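Local coordinates for regulatory protein of LacI family (Chloroflexus aggregans, PDB 3BBL) that probably regulates transcription as a LacI-family DNA-binding protein, with a periplasmic-binding-protein-like core that may sense a small effector, at residues I22-Q25 against F26-M30; S47-R50 against S51-D54; I243-A246 against G247-C250. One frame throughout, in Å; residues are numbered along the deposited sequence.

Contacts 1, 2 and 3 follow one another along the chain and all pack in the part of the protein that holds strands 6-9, 40-43, 67-70 and 90-93. Contact 1 is the first turns of helix 23-36. Contact 2 lies in the loop after strand 40-43 and runs to the first residue of helix 54-61. Contact 3 starts helix 243-258. The centres of contacts 1 and 3 lie about 8 Å apart, and the two helices touch there through F26, S29 and M30. Contact 2 stands off at the surface, about 22 Å between centres from contact 1. A late helix thus packs beside an early one, as expected where the LacI-family chain crosses between subdomains.

Contact 1. Residues I22-Q25 against F26-M30; sequences ILDQ and FLSSM
F26 N donates to I22 O at 2.9 Å, with a nearly straight N-H...O angle of 166°. The donor is tilted somewhat from the carbonyl plane. I22 is the N-cap residue of helix 23-36, and its carbonyl opens the chain of i to i+4 bonds. The CB of F26 lies beside the same oxygen, 3.2 Å from I22 O. L23 comes next. L27 N donates to L23 O at 2.8 Å, and the two leucine side chains lie side by side, pointing the same way. Their CG atoms are both anti to the backbone N (chi1 168° for L23 and -176° for L27), which sends the two branches out in step. L23 CD1 meets L27 CB at 4.2 Å, a loose apolar contact, and L27 CD2 lies equally far from that methyl. This is the helix of a beta-alpha-beta unit, strand 6-9, helix 23-36, strand 40-43, and L27 rests on V41 of that second strand. The same flank meets the second subunit: L27 packs on L27 of that subunit, D24 OD2 makes a weak hydrogen bond to its T14 OG1, and S28 OG is hydrogen-bonded to its W11 NE1. Within the helix the D24 carboxylate and the S28 hydroxyl are near neighbours, with D24 OD1 3.3 Å from S28 OG. The bonds from S28 to the carbonyl of D24 are doubtful, because that oxygen is crowded by S28 CB in the model. Q25 ends the first segment. Its side chain runs out extended, while its carbonyl stays in the helix. S29 N donates to Q25 O at 3.2 Å, from above the carbonyl plane. The CB of S29 lies 3.1 Å from Q25 O, and the S29 hydroxyl turns to A244 O of helix 243-258.

Contact 2. Residues S47-R50 against S51-D54; sequences SEDR and SQID
D49 O is gripped by two donors. The amide N of Q52 reaches D49 O at 2.9 Å, and the S47 hydroxyl OG reaches D49 O at 3.1 Å. They come from opposite faces of the carbonyl plane, so the oxygen is held between them. The Q52 bond closes a type I beta turn from D49 to Q52, in the loop between strand 40-43 and helix 54-61. S51 OG lies close to both carboxylate oxygens of D49, 2.6 Å from D49 OD1 and 2.7 Å from D49 OD2. Its hydrogen bond goes to OD1, on the syn side, 30° out of the carboxylate plane. S51 holds its hydroxyl between its own backbone N and carbonyl carbon (chi1 66°), which turns it back to D49. The D49 and Q52 side chains cross at about a right angle, with D49 OD2 3.0 Å from Q52 CG. D49 OD2 and Q52 OE1 are 3.1 Å apart, but both are acceptors, so no bond joins them; the carboxylate and amide planes are 39° apart. A water donates to both R50 O, at 2.9 Å, and Q52 O, bridging the two carbonyls. R50, extended from CG to NE, hydrogen-bonds through NE to S72 O.

Contact 3. Residues I243-A246 against G247-C250; sequences IAEA and GRKC
This is a local contact along one helix, the first two turns of helix 243-258, which packs beside helix 23-36 and on strands 90-93, 104-107 and 267-275. The backbone bonds run i to i+4. G247 N meets I243 O at 2.9 Å, and R248 N meets A244 O at 3.0 Å with the donor in the carbonyl plane and an N-H...O angle of 165°. K249 N reaches E245 O at 2.8 Å, and C250 N reaches A246 O. K249 CG also lies close over the E245 carbonyl, 3.3 Å from E245 O. I243, A246 and C250 rest on F93 of strand 90-93, and the F26 ring comes up close to the CA of G247, which has no side chain. A charged group lies along the flank, its edge still in touch with the sheet: E245 meets L270, as A246 does, and K249 meets V105, as C250 does. E245 reaches outward from the helix, its CG anti to the backbone N (chi1 175°) and its chain extended beyond CG. Its carboxylate meets two cations one turn on. K249 lies side by side with it, pointing the same way, and K249 NZ is 3.4 Å from E245 OE2, a weak hydrogen bond within a salt bridge. The lysine chain is bent at chi2 and chi4, which curls the ammonium back to the glutamate. R248 NH2 approaches the same oxygen, E245 OE2, at 3.6 Å. That salt bridge is long, and the carboxylate and guanidinium planes are 43° apart. With both cations on one oxygen, the E245 charge is probably shared between them, and the closeness of R248 NH2 and K249 NZ, 3.1 Å apart, is likely offset by the carboxylate.

Contact 1. Residues I22-Q25 against F26-M30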
ATOM      1  N   ILE A  22       4.687   1.471   2.568  1.00 53.62           N
ATOM      2  CA  ILE A  22       5.988   0.899   2.266  1.00 50.39           C
ATOM      3  C   ILE A  22       6.227  -0.412   3.013  1.00 47.26           C
ATOM      4  O   ILE A  22       7.339  -0.932   3.020  1.00 46.43           O
ATOM      5  CB  ILE A  22       7.130   1.880   2.611  1.00 50.46           C
ATOM      6  CG1 ILE A  22       7.120   2.192   4.104  1.00 48.86           C
ATOM      7  CG2 ILE A  22       6.987   3.154   1.781  1.00 51.58           C
ATOM      8  CD1 ILE A  22       8.321   2.982   4.559  1.00 47.56           C
ATOM      9  N   LEU A  23       5.188  -0.940   3.650  1.00 43.26           N
ATOM     10  CA  LEU A  23       5.324  -2.199   4.362  1.00 41.37           C
ATOM     11  C   LEU A  23       5.698  -3.252   3.337  1.00 40.14           C
ATOM     12  O   LEU A  23       6.595  -4.061   3.552  1.00 38.19           O
ATOM     13  CB  LEU A  23       4.005  -2.608   5.019  1.00 39.90           C
ATOM     14  CG  LEU A  23       4.007  -4.056   5.525  1.00 38.88           C
ATOM     15  CD1 LEU A  23       4.869  -4.163   6.781  1.00 36.49           C
ATOM     16  CD2 LEU A  23       2.593  -4.503   5.814  1.00 38.99           C
ATOM     17  N   ASP A  24       4.992  -3.219   2.214  1.00 39.80           N
ATOM     18  CA  ASP A  24       5.213  -4.160   1.134  1.00 39.65           C
ATOM     19  C   ASP A  24       6.631  -4.111   0.583  1.00 37.75           C
ATOM     20  O   ASP A  24       7.247  -5.152   0.392  1.00 37.93           O
ATOM     21  CB  ASP A  24       4.214  -3.907   0.010  1.00 43.61           C
ATOM     22  CG  ASP A  24       4.442  -4.814  -1.179  1.00 47.68           C
ATOM     23  OD1 ASP A  24       4.267  -6.043  -1.037  1.00 49.22           O
ATOM     24  OD2 ASP A  24       4.802  -4.297  -2.257  1.00 51.74           O
ATOM     25  N   GLN A  25       7.153  -2.913   0.332  1.00 35.37           N
ATOM     26  CA  GLN A  25       8.510  -2.785  -0.200  1.00 34.86           C
ATOM     27  C   GLN A  25       9.559  -3.243   0.812  1.00 31.99           C
ATOM     28  O   GLN A  25      10.460  -4.016   0.491  1.00 29.62           O
ATOM     29  CB  GLN A  25       8.819  -1.336  -0.580  1.00 36.69           C
ATOM     30  CG  GLN A  25       8.048  -0.785  -1.756  1.00 42.81           C
ATOM     31  CD  GLN A  25       8.399   0.672  -2.042  1.00 44.99           C
ATOM     32  OE1 GLN A  25       8.238   1.542  -1.183  1.00 46.93           O
ATOM     33  NE2 GLN A  25       8.879   0.939  -3.251  1.00 45.74           N
ATOM     34  N   PHE A  26       9.423  -2.750   2.037  1.00 29.27           N
ATOM     35  CA  PHE A  26      10.347  -3.055   3.117  1.00 28.47           C
ATOM     36  C   PHE A  26      10.349  -4.521   3.564  1.00 28.06           C
ATOM     37  O   PHE A  26      11.398  -5.169   3.576  1.00 27.09           O
ATOM     38  CB  PHE A  26      10.030  -2.156   4.310  1.00 26.48           C
ATOM     39  CG  PHE A  26      11.130  -2.074   5.314  1.00 26.26           C
ATOM     40  CD1 PHE A  26      12.355  -1.515   4.973  1.00 23.93           C
ATOM     41  CD2 PHE A  26      10.944  -2.551   6.608  1.00 25.99           C
ATOM     42  CE1 PHE A  26      13.393  -1.427   5.910  1.00 25.02           C
ATOM     43  CE2 PHE A  26      11.967  -2.471   7.553  1.00 26.81           C
ATOM     44  CZ  PHE A  26      13.199  -1.903   7.198  1.00 25.94           C
ATOM     45  N   LEU A  27       9.178  -5.035   3.932  1.00 27.10           N
ATOM     46  CA  LEU A  27       9.077  -6.410   4.394  1.00 27.77           C
ATOM     47  C   LEU A  27       9.365  -7.434   3.297  1.00 29.29           C
ATOM     48  O   LEU A  27      10.075  -8.416   3.533  1.00 30.19           O
ATOM     49  CB  LEU A  27       7.701  -6.667   5.013  1.00 25.20           C
ATOM     50  CG  LEU A  27       7.480  -8.055   5.628  1.00 26.04           C
ATOM     51  CD1 LEU A  27       8.539  -8.352   6.691  1.00 22.36           C
ATOM     52  CD2 LEU A  27       6.092  -8.119   6.229  1.00 22.99           C
ATOM     53  N   SER A  28       8.825  -7.214   2.102  1.00 29.44           N
ATOM     54  CA  SER A  28       9.074  -8.145   1.003  1.00 29.59           C
ATOM     55  C   SER A  28      10.574  -8.252   0.787  1.00 28.32           C
ATOM     56  O   SER A  28      11.123  -9.345   0.676  1.00 28.82           O
ATOM     57  CB  SER A  28       8.408  -7.662  -0.289  1.00 28.83           C
ATOM     58  OG  SER A  28       7.001  -7.727  -0.185  1.00 30.60           O
ATOM     59  N   SER A  29      11.227  -7.101   0.739  1.00 26.32           N
ATOM     60  CA  SER A  29      12.662  -7.044   0.545  1.00 25.38           C
ATOM     61  C   SER A  29      13.420  -7.775   1.654  1.00 25.52           C
ATOM     62  O   SER A  29      14.363  -8.512   1.375  1.00 25.70           O
ATOM     63  CB  SER A  29      13.118  -5.588   0.473  1.00 24.52           C
ATOM     64  OG  SER A  29      14.521  -5.502   0.362  1.00 26.31           O
HETATM   65  N   MSE A  30      13.018  -7.575   2.908  1.00 24.99           N
HETATM   66  CA  MSE A  30      13.691  -8.250   4.013  1.00 25.45           C
HETATM   67  C   MSE A  30      13.480  -9.762   3.935  1.00 26.92           C
HETATM   68  O   MSE A  30      14.426 -10.535   4.088  1.00 26.39           O
HETATM   69  CB  MSE A  30      13.214  -7.718   5.372  1.00 22.94           C
HETATM   70  CG  MSE A  30      13.695  -6.318   5.629  1.00 21.65           C
HETATM   71 SE   MSE A  30      13.723  -5.797   7.545  1.00 25.46          SE
HETATM   72  CE  MSE A  30      11.819  -5.980   7.855  1.00 16.65           C
TER

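Contact 2. Residues S47-R50 against S51-D54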
ATOM      1  N   SER A  47       3.313  -2.624  19.454  1.00 38.84           N
ATOM      2  CA  SER A  47       2.688  -2.002  20.610  1.00 41.68           C
ATOM      3  C   SER A  47       2.685  -0.504  20.321  1.00 42.66           C
ATOM      4  O   SER A  47       3.732   0.135  20.351  1.00 40.92           O
ATOM      5  CB  SER A  47       3.493  -2.307  21.879  1.00 42.72           C
ATOM      6  OG  SER A  47       2.841  -1.802  23.033  1.00 43.95           O
ATOM      7  N   GLU A  48       1.514   0.054  20.024  1.00 45.17           N
ATOM      8  CA  GLU A  48       1.428   1.477  19.712  1.00 48.16           C
ATOM      9  C   GLU A  48       2.069   2.315  20.807  1.00 49.82           C
ATOM     10  O   GLU A  48       2.585   3.405  20.543  1.00 50.23           O
ATOM     11  CB  GLU A  48      -0.024   1.896  19.471  1.00 48.66           C
ATOM     12  CG  GLU A  48      -0.634   1.306  18.189  1.00 49.80           C
ATOM     13  CD  GLU A  48       0.306   1.385  16.977  1.00 50.45           C
ATOM     14  OE1 GLU A  48       1.006   2.410  16.817  1.00 49.65           O
ATOM     15  OE2 GLU A  48       0.335   0.422  16.175  1.00 50.80           O
ATOM     16  N   ASP A  49       2.032   1.811  22.037  1.00 51.25           N
ATOM     17  CA  ASP A  49       2.685   2.495  23.142  1.00 51.97           C
ATOM     18  C   ASP A  49       4.088   1.901  23.141  1.00 51.84           C
ATOM     19  O   ASP A  49       4.328   0.865  23.750  1.00 52.47           O
ATOM     20  CB  ASP A  49       1.981   2.198  24.465  1.00 53.50           C
ATOM     21  CG  ASP A  49       2.786   2.670  25.668  1.00 56.26           C
ATOM     22  OD1 ASP A  49       3.452   3.722  25.569  1.00 56.19           O
ATOM     23  OD2 ASP A  49       2.751   1.991  26.718  1.00 58.94           O
ATOM     24  N   ARG A  50       5.007   2.549  22.435  1.00 52.44           N
ATOM     25  CA  ARG A  50       6.377   2.061  22.320  1.00 52.67           C
ATOM     26  C   ARG A  50       7.074   1.770  23.643  1.00 52.82           C
ATOM     27  O   ARG A  50       8.055   1.027  23.678  1.00 52.04           O
ATOM     28  CB  ARG A  50       7.217   3.043  21.497  1.00 53.44           C
ATOM     29  CG  ARG A  50       6.831   3.112  20.030  1.00 53.47           C
ATOM     30  CD  ARG A  50       7.660   4.151  19.290  1.00 55.32           C
ATOM     31  NE  ARG A  50       7.315   4.227  17.872  1.00 56.55           N
ATOM     32  CZ  ARG A  50       6.100   4.517  17.409  1.00 58.03           C
ATOM     33  NH1 ARG A  50       5.099   4.760  18.246  1.00 58.16           N
ATOM     34  NH2 ARG A  50       5.882   4.558  16.102  1.00 59.24           N
ATOM     35  N   SER A  51       6.572   2.348  24.729  1.00 52.79           N
ATOM     36  CA  SER A  51       7.174   2.125  26.040  1.00 52.67           C
ATOM     37  C   SER A  51       6.975   0.676  26.483  1.00 52.61           C
ATOM     38  O   SER A  51       7.830   0.105  27.159  1.00 52.19           O
ATOM     39  CB  SER A  51       6.573   3.079  27.077  1.00 51.41           C
ATOM     40  OG  SER A  51       5.209   2.794  27.306  1.00 51.96           O
ATOM     41  N   GLN A  52       5.847   0.082  26.099  1.00 52.50           N
ATOM     42  CA  GLN A  52       5.567  -1.305  26.452  1.00 53.13           C
ATOM     43  C   GLN A  52       6.445  -2.249  25.630  1.00 52.53           C
ATOM     44  O   GLN A  52       6.125  -2.592  24.493  1.00 52.63           O
ATOM     45  CB  GLN A  52       4.088  -1.612  26.232  1.00 54.76           C
ATOM     46  CG  GLN A  52       3.183  -0.929  27.244  1.00 59.97           C
ATOM     47  CD  GLN A  52       1.710  -1.135  26.946  1.00 64.08           C
ATOM     48  OE1 GLN A  52       1.181  -0.608  25.963  1.00 65.84           O
ATOM     49  NE2 GLN A  52       1.037  -1.909  27.793  1.00 65.68           N
ATOM     50  N   ILE A  53       7.555  -2.664  26.231  1.00 51.73           N
ATOM     51  CA  ILE A  53       8.527  -3.543  25.590  1.00 51.14           C
ATOM     52  C   ILE A  53       8.417  -5.006  26.010  1.00 50.51           C
ATOM     53  O   ILE A  53       9.323  -5.801  25.754  1.00 50.36           O
ATOM     54  CB  ILE A  53       9.952  -3.068  25.906  1.00 51.54           C
ATOM     55  CG1 ILE A  53      10.109  -2.929  27.425  1.00 50.88           C
ATOM     56  CG2 ILE A  53      10.237  -1.752  25.185  1.00 50.72           C
ATOM     57  CD1 ILE A  53      11.412  -2.306  27.862  1.00 52.77           C
ATOM     58  N   ASP A  54       7.315  -5.358  26.659  1.00 49.47           N
ATOM     59  CA  ASP A  54       7.105  -6.727  27.108  1.00 49.66           C
ATOM     60  C   ASP A  54       7.354  -7.761  26.025  1.00 48.08           C
ATOM     61  O   ASP A  54       8.099  -8.720  26.231  1.00 46.27           O
ATOM     62  CB  ASP A  54       5.687  -6.883  27.647  1.00 51.64           C
ATOM     63  CG  ASP A  54       5.600  -6.610  29.130  1.00 53.30           C
ATOM     64  OD1 ASP A  54       6.470  -5.877  29.651  1.00 53.49           O
ATOM     65  OD2 ASP A  54       4.659  -7.123  29.771  1.00 55.55           O
TER
HETATM   66  O   HOH W   1       7.351  -1.528  22.384  1.00 45.16           O

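Contact 3. Residues I243-A246 against G247-C250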
ATOM      1  N   ILE A 243      13.341   2.177  -0.277  1.00 24.21           N
ATOM      2  CA  ILE A 243      12.845   1.315   0.782  1.00 25.83           C
ATOM      3  C   ILE A 243      13.285  -0.137   0.646  1.00 26.96           C
ATOM      4  O   ILE A 243      13.615  -0.776   1.645  1.00 27.09           O
ATOM      5  CB  ILE A 243      11.296   1.386   0.860  1.00 25.40           C
ATOM      6  CG1 ILE A 243      10.864   2.848   1.036  1.00 24.75           C
ATOM      7  CG2 ILE A 243      10.771   0.525   2.015  1.00 22.87           C
ATOM      8  CD1 ILE A 243      11.564   3.564   2.188  1.00 22.83           C
ATOM      9  N   ALA A 244      13.297  -0.659  -0.576  1.00 27.25           N
ATOM     10  CA  ALA A 244      13.717  -2.040  -0.777  1.00 29.17           C
ATOM     11  C   ALA A 244      15.184  -2.192  -0.378  1.00 29.18           C
ATOM     12  O   ALA A 244      15.540  -3.107   0.362  1.00 27.82           O
ATOM     13  CB  ALA A 244      13.517  -2.457  -2.234  1.00 27.32           C
ATOM     14  N   GLU A 245      16.027  -1.281  -0.855  1.00 30.56           N
ATOM     15  CA  GLU A 245      17.448  -1.333  -0.534  1.00 32.30           C
ATOM     16  C   GLU A 245      17.665  -1.208   0.972  1.00 32.25           C
ATOM     17  O   GLU A 245      18.509  -1.892   1.549  1.00 34.09           O
ATOM     18  CB  GLU A 245      18.208  -0.230  -1.276  1.00 33.61           C
ATOM     19  CG  GLU A 245      19.681  -0.142  -0.899  1.00 40.91           C
ATOM     20  CD  GLU A 245      20.463   0.885  -1.720  1.00 46.22           C
ATOM     21  OE1 GLU A 245      19.893   1.954  -2.056  1.00 48.28           O
ATOM     22  OE2 GLU A 245      21.658   0.632  -2.018  1.00 47.85           O
ATOM     23  N   ALA A 246      16.895  -0.338   1.612  1.00 31.00           N
ATOM     24  CA  ALA A 246      17.013  -0.158   3.046  1.00 30.53           C
ATOM     25  C   ALA A 246      16.661  -1.464   3.758  1.00 30.93           C
ATOM     26  O   ALA A 246      17.262  -1.817   4.770  1.00 29.09           O
ATOM     27  CB  ALA A 246      16.088   0.963   3.509  1.00 29.71           C
ATOM     28  N   GLY A 247      15.680  -2.175   3.220  1.00 30.78           N
ATOM     29  CA  GLY A 247      15.276  -3.433   3.813  1.00 32.70           C
ATOM     30  C   GLY A 247      16.413  -4.426   3.719  1.00 33.98           C
ATOM     31  O   GLY A 247      16.768  -5.077   4.690  1.00 33.89           O
ATOM     32  N   ARG A 248      16.994  -4.528   2.532  1.00 34.75           N
ATOM     33  CA  ARG A 248      18.102  -5.433   2.290  1.00 35.64           C
ATOM     34  C   ARG A 248      19.285  -5.101   3.196  1.00 34.92           C
ATOM     35  O   ARG A 248      19.918  -5.995   3.745  1.00 33.64           O
ATOM     36  CB  ARG A 248      18.520  -5.352   0.813  1.00 37.49           C
ATOM     37  CG  ARG A 248      19.815  -6.083   0.480  1.00 41.98           C
ATOM     38  CD  ARG A 248      20.070  -6.143  -1.017  1.00 45.43           C
ATOM     39  NE  ARG A 248      20.391  -4.841  -1.607  1.00 48.87           N
ATOM     40  CZ  ARG A 248      21.522  -4.173  -1.396  1.00 49.84           C
ATOM     41  NH1 ARG A 248      22.460  -4.676  -0.599  1.00 48.82           N
ATOM     42  NH2 ARG A 248      21.718  -3.000  -1.992  1.00 51.01           N
ATOM     43  N   LYS A 249      19.572  -3.813   3.354  1.00 34.18           N
ATOM     44  CA  LYS A 249      20.683  -3.376   4.189  1.00 34.76           C
ATOM     45  C   LYS A 249      20.460  -3.676   5.666  1.00 34.51           C
ATOM     46  O   LYS A 249      21.404  -3.960   6.394  1.00 34.63           O
ATOM     47  CB  LYS A 249      20.934  -1.874   4.004  1.00 36.74           C
ATOM     48  CG  LYS A 249      21.604  -1.494   2.687  1.00 40.01           C
ATOM     49  CD  LYS A 249      22.980  -2.137   2.560  1.00 42.72           C
ATOM     50  CE  LYS A 249      23.861  -1.409   1.546  1.00 45.76           C
ATOM     51  NZ  LYS A 249      23.251  -1.336   0.184  1.00 47.54           N
ATOM     52  N   CYS A 250      19.215  -3.609   6.115  1.00 33.59           N
ATOM     53  CA  CYS A 250      18.925  -3.893   7.509  1.00 33.54           C
ATOM     54  C   CYS A 250      19.239  -5.350   7.813  1.00 34.25           C
ATOM     55  O   CYS A 250      19.995  -5.654   8.740  1.00 33.05           O
ATOM     56  CB  CYS A 250      17.457  -3.605   7.832  1.00 32.94           C
ATOM     57  SG  CYS A 250      17.081  -1.876   8.113  1.00 31.63           S
TER